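Local coordinates for virulence associated protein VapB (Rhodococcus hoagii, PDB 7B1Z) that is of unknown molecular function but belongs to a plasmid-encoded family linked to virulence, with this chain the C-terminal beta-barrel part of the protein, at residues Thr49-Asp54 with His88-Ala93; Leu70-Asn75 with Val94-Gly99. One frame throughout, in Å; residues are numbered along the deposited sequence.

Contact 1: Thr49-Asp54 with His88-Ala93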
loop_
_atom_site.group_PDB
_atom_site.type_symbol
_atom_site.label_atom_id
_atom_site.label_comp_id
_atom_site.label_asym_id
_atom_site.label_seq_id
_atom_site.Cartn_x
_atom_site.Cartn_y
_atom_site.Cartn_z
ATOM N N THR A 49 9.421 -0.921 4.416
ATOM C CA THR A 49 10.300 -0.354 3.415
ATOM C C THR A 49 9.583 -0.302 2.079
ATOM O O THR A 49 9.000 -1.301 1.639
ATOM C CB THR A 49 11.568 -1.190 3.300
ATOM O OG1 THR A 49 12.234 -1.186 4.566
ATOM C CG2 THR A 49 12.505 -0.639 2.233
ATOM N N LEU A 50 9.671 0.858 1.437
ATOM C CA LEU A 50 9.283 1.044 0.051
ATOM C C LEU A 50 10.498 0.837 -0.842
ATOM O O LEU A 50 11.558 1.415 -0.599
ATOM C CB LEU A 50 8.717 2.449 -0.159
ATOM C CG LEU A 50 8.515 2.928 -1.606
ATOM C CD1 LEU A 50 7.439 2.147 -2.341
ATOM C CD2 LEU A 50 8.144 4.407 -1.615
ATOM N N PHE A 51 10.341 -0.018 -1.846
ATOM C CA PHE A 51 11.346 -0.288 -2.869
ATOM C C PHE A 51 10.852 0.245 -4.211
ATOM O O PHE A 51 9.794 -0.172 -4.700
ATOM C CB PHE A 51 11.597 -1.795 -3.003
ATOM C CG PHE A 51 12.049 -2.471 -1.757
ATOM C CD1 PHE A 51 11.116 -2.945 -0.841
ATOM C CD2 PHE A 51 13.389 -2.708 -1.521
ATOM C CE1 PHE A 51 11.538 -3.588 0.315
ATOM C CE2 PHE A 51 13.796 -3.365 -0.367
ATOM C CZ PHE A 51 12.867 -3.808 0.536
ATOM N N THR A 52 11.620 1.134 -4.836
ATOM C CA THR A 52 11.265 1.563 -6.181
ATOM C C THR A 52 12.507 2.054 -6.894
ATOM O O THR A 52 13.422 2.600 -6.273
ATOM C CB THR A 52 10.184 2.674 -6.182
ATOM O OG1 THR A 52 9.888 3.050 -7.538
ATOM C CG2 THR A 52 10.689 3.911 -5.432
ATOM N N SER A 53 12.565 1.808 -8.193
ATOM C CA SER A 53 13.673 2.349 -8.965
ATOM C C SER A 53 13.431 3.784 -9.409
ATOM O O SER A 53 14.364 4.425 -9.917
ATOM C CB SER A 53 13.954 1.471 -10.187
ATOM O OG SER A 53 12.828 1.385 -11.029
ATOM N N ASP A 54 12.222 4.313 -9.218
ATOM C CA ASP A 54 11.916 5.661 -9.718
ATOM C C ASP A 54 10.763 6.205 -8.862
ATOM O O ASP A 54 9.595 6.010 -9.180
ATOM C CB ASP A 54 11.570 5.609 -11.196
ATOM C CG ASP A 54 11.403 6.965 -11.821
ATOM O OD1 ASP A 54 11.182 7.950 -11.086
ATOM O OD2 ASP A 54 11.479 7.039 -13.066
ATOM N N HIS A 88 7.115 -1.437 -4.644
ATOM C CA HIS A 88 6.340 -2.195 -3.679
ATOM C C HIS A 88 6.810 -1.909 -2.265
ATOM O O HIS A 88 7.931 -1.462 -2.039
ATOM C CB HIS A 88 6.412 -3.700 -3.985
ATOM C CG HIS A 88 7.651 -4.385 -3.486
ATOM N ND1 HIS A 88 8.891 -4.272 -4.092
ATOM C CD2 HIS A 88 7.822 -5.224 -2.438
ATOM C CE1 HIS A 88 9.772 -4.995 -3.419
ATOM N NE2 HIS A 88 9.139 -5.618 -2.440
ATOM N N ILE A 89 5.921 -2.182 -1.310
ATOM C CA ILE A 89 6.220 -2.071 0.113
ATOM C C ILE A 89 6.249 -3.462 0.713
ATOM O O ILE A 89 5.373 -4.278 0.437
ATOM C CB ILE A 89 5.177 -1.186 0.819
ATOM C CG1 ILE A 89 5.410 0.267 0.442
ATOM C CG2 ILE A 89 5.235 -1.333 2.309
ATOM C CD1 ILE A 89 4.237 1.149 0.783
ATOM N N GLN A 90 7.239 -3.712 1.560
ATOM C CA GLN A 90 7.269 -4.864 2.451
ATOM C C GLN A 90 7.137 -4.330 3.874
ATOM O O GLN A 90 7.948 -3.500 4.307
ATOM C CB GLN A 90 8.570 -5.651 2.263
ATOM C CG GLN A 90 8.798 -6.033 0.816
ATOM C CD GLN A 90 10.019 -6.914 0.551
ATOM O OE1 GLN A 90 10.281 -7.255 -0.606
ATOM N NE2 GLN A 90 10.776 -7.257 1.587
ATOM N N ALA A 91 6.139 -4.780 4.605
ATOM C CA ALA A 91 5.900 -4.216 5.922
ATOM C C ALA A 91 5.544 -5.292 6.937
ATOM O O ALA A 91 5.011 -6.347 6.597
ATOM C CB ALA A 91 4.768 -3.184 5.879
ATOM N N GLY A 92 5.832 -4.981 8.197
ATOM C CA GLY A 92 5.321 -5.737 9.325
ATOM C C GLY A 92 4.075 -5.068 9.868
ATOM O O GLY A 92 4.041 -3.851 10.073
ATOM N N ALA A 93 3.062 -5.889 10.127
ATOM C CA ALA A 93 1.748 -5.421 10.532
ATOM C C ALA A 93 1.505 -5.834 11.966
ATOM O O ALA A 93 1.831 -6.956 12.359
ATOM C CB ALA A 93 0.657 -5.986 9.620
HETATM O O HOH W 1 10.121 -3.059 -6.171
#

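Contact 2: Leu70-Asn75 with Val94-Gly99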
loop_
_atom_site.group_PDB
_atom_site.type_symbol
_atom_site.label_atom_id
_atom_site.label_comp_id
_atom_site.label_asym_id
_atom_site.label_seq_id
_atom_site.Cartn_x
_atom_site.Cartn_y
_atom_site.Cartn_z
ATOM N N LEU A 70 -0.333 -11.400 4.714
ATOM C CA LEU A 70 0.230 -12.710 5.022
ATOM C C LEU A 70 0.584 -12.732 6.516
ATOM O O LEU A 70 1.749 -12.833 6.925
ATOM C CB LEU A 70 1.449 -12.988 4.161
ATOM C CG LEU A 70 1.108 -13.152 2.685
ATOM C CD1 LEU A 70 2.315 -12.805 1.816
ATOM C CD2 LEU A 70 0.643 -14.549 2.447
ATOM N N GLY A 71 -0.442 -12.673 7.346
ATOM C CA GLY A 71 -0.246 -12.695 8.787
ATOM C C GLY A 71 0.242 -11.356 9.290
ATOM O O GLY A 71 -0.459 -10.361 9.150
ATOM N N THR A 72 1.437 -11.319 9.867
ATOM C CA THR A 72 2.028 -10.062 10.291
ATOM C C THR A 72 2.949 -9.504 9.230
ATOM O O THR A 72 3.665 -8.542 9.494
ATOM C CB THR A 72 2.741 -10.263 11.628
ATOM O OG1 THR A 72 3.701 -11.325 11.533
ATOM C CG2 THR A 72 1.718 -10.631 12.670
ATOM N N TYR A 73 2.902 -10.062 8.028
ATOM C CA TYR A 73 3.555 -9.508 6.858
ATOM C C TYR A 73 2.510 -8.910 5.931
ATOM O O TYR A 73 1.445 -9.500 5.717
ATOM C CB TYR A 73 4.356 -10.579 6.112
ATOM C CG TYR A 73 5.030 -10.039 4.894
ATOM C CD1 TYR A 73 6.031 -9.075 5.018
ATOM C CD2 TYR A 73 4.656 -10.435 3.629
ATOM C CE1 TYR A 73 6.648 -8.561 3.926
ATOM C CE2 TYR A 73 5.305 -9.924 2.509
ATOM C CZ TYR A 73 6.286 -8.977 2.677
ATOM O OH TYR A 73 6.933 -8.438 1.581
ATOM N N LEU A 74 2.830 -7.759 5.361
ATOM C CA LEU A 74 1.990 -7.127 4.359
ATOM C C LEU A 74 2.844 -6.709 3.175
ATOM O O LEU A 74 3.821 -5.983 3.348
ATOM C CB LEU A 74 1.296 -5.900 4.956
ATOM C CG LEU A 74 0.442 -5.094 3.994
ATOM C CD1 LEU A 74 -0.704 -5.925 3.463
ATOM C CD2 LEU A 74 -0.103 -3.862 4.663
ATOM N N ASN A 75 2.439 -7.113 1.976
ATOM C CA ASN A 75 3.078 -6.675 0.744
ATOM C C ASN A 75 2.112 -5.793 -0.019
ATOM O O ASN A 75 0.942 -6.149 -0.177
ATOM C CB ASN A 75 3.496 -7.871 -0.108
ATOM C CG ASN A 75 4.568 -7.513 -1.094
ATOM O OD1 ASN A 75 5.746 -7.548 -0.771
ATOM N ND2 ASN A 75 4.161 -7.132 -2.295
ATOM N N VAL A 94 0.929 -4.916 12.738
ATOM C CA VAL A 94 0.676 -5.185 14.145
ATOM C C VAL A 94 -0.411 -6.231 14.288
ATOM O O VAL A 94 -0.321 -7.126 15.132
ATOM C CB VAL A 94 0.293 -3.873 14.858
ATOM C CG1 VAL A 94 -0.354 -4.154 16.196
ATOM C CG2 VAL A 94 1.504 -2.983 15.028
ATOM N N SER A 95 -1.444 -6.133 13.451
ATOM C CA SER A 95 -2.630 -6.974 13.521
ATOM C C SER A 95 -2.566 -8.006 12.400
ATOM O O SER A 95 -2.565 -7.638 11.225
ATOM C CB SER A 95 -3.901 -6.139 13.375
ATOM O OG SER A 95 -3.982 -5.145 14.371
ATOM N N ALA A 96 -2.547 -9.281 12.760
ATOM C CA ALA A 96 -2.431 -10.324 11.748
ATOM C C ALA A 96 -3.689 -10.387 10.903
ATOM O O ALA A 96 -4.805 -10.431 11.424
ATOM C CB ALA A 96 -2.172 -11.686 12.394
ATOM N N VAL A 97 -3.487 -10.434 9.597
ATOM C CA VAL A 97 -4.529 -10.474 8.586
ATOM C C VAL A 97 -4.047 -11.373 7.462
ATOM O O VAL A 97 -2.859 -11.374 7.118
ATOM C CB VAL A 97 -4.862 -9.065 8.040
ATOM C CG1 VAL A 97 -5.877 -9.170 6.888
ATOM C CG2 VAL A 97 -5.367 -8.175 9.161
ATOM N N VAL A 98 -4.983 -12.100 6.834
ATOM C CA VAL A 98 -4.687 -12.812 5.589
ATOM C C VAL A 98 -5.674 -12.383 4.518
ATOM O O VAL A 98 -6.872 -12.241 4.787
ATOM C CB VAL A 98 -4.734 -14.341 5.771
ATOM C CG1 VAL A 98 -4.510 -15.055 4.433
ATOM C CG2 VAL A 98 -3.682 -14.770 6.755
ATOM N N GLY A 99 -5.176 -12.176 3.312
ATOM C CA GLY A 99 -6.049 -11.946 2.180
ATOM C C GLY A 99 -5.322 -11.281 1.048
ATOM O O GLY A 99 -4.248 -10.724 1.211
#

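Contact 1: Thr49-Asp54 with His88-Ala93
F51 and H88 exchange two backbone hydrogen bonds: F51 N gives to H88 O at 2.8 Å, almost straight, and H88 N gives to F51 O at 3.0 Å. T49 and Q90 repeat the exchange, T49 N to Q90 O and Q90 N to T49 O, both 3.0 Å. L50 and I89 form the non-hydrogen-bonded antiparallel pair in between.

The imidazole of H88 has a partner in its plane at each nitrogen. NE2 donates to Q90 OE1 at 2.7 Å; ND1 lies 2.7 Å from a water that donates to F51 O. With chi1 at 81°, H88 swings its ring toward F51, whose CD1 stands over one face, 3.6 Å from H88 CE1. The ring planes are only 12° apart but slid, so overlap is slight. Beyond, F51 CE1 meets CG and CD of Q90, whose amide plane is turned 47° from the phenyl ring.

On the other sheet face, L50 CD1 packs on I89 CG1 at 3.9 Å; L50 also touches L55 and L58 of helix 55-61, and I89 touches F78. The strand pair is thus amphipathic: a polar-aromatic cluster with fixed imidazole rotation on one side of the barrel wall, aliphatic packing on the other.

Contact 2: Leu70-Asn75 with Val94-Gly99
G71 and V97 carry the polar link between the hairpin turn at 70-73 and the start of strand 96-109. G71 N donates to V97 O at 2.8 Å, bent to 136° at the hydrogen, while V97 N donates to G71 O at 3.1 Å and is straighter, 165°. Both donors stand tilted from the carbonyl planes they approach. G71 O also receives the CA-H of A96, with CA 3.3 Å away.

Around this link lie small apolar contacts. Out along V98, CB forks into two methyls. CG1 stands anti to the backbone N (chi1 176°), which leaves CG2 anti to the carbonyl carbon, beside V98 N; from there CG2 comes within 3.9 Å of G71 N, at the same amide that donates to V97 O. On the other flank A96 CB rests on the carbonyl of G71, 3.9 Å from both its C and its O, and meets the methyl tip of T72, CG2, at 4.0 Å.

The turn itself is type II', with G71 in its second position at positive phi, and L70 and Y73 bonded to each other through both backbone N-H groups: a two-residue beta hairpin, beyond which Y73 OH donates to N75 OD1.

Between the two segments, then, the hold is mainly backbone: two hydrogen bonds tie the end of strand 64-70 and its turn to strand 96-109, its neighbour in the barrel, with methyl groups rather than charges around them, at a surface corner.

Overall arrangement
Both contacts belong to the same closed antiparallel barrel but use different strands of it, linked because 85-93 lies beside 73-79: contact 1 joins 85-93 to 42-52, and in contact 2 the turn between 64-70 and 73-79 meets 96-109. They touch directly, A93 N probably bonding to T72 O and L74 N to A91 O, and Y73 packs on Q90. Contact 1 lies along the wall and is partly buried, with an aliphatic inner pair and an aromatic-polar outer cluster. Contact 2 sits 15 Å away, centre to centre, at the surface, where the chain turns corners; its pairing covers less area, and its hydrogen bonds across the segments are fewer.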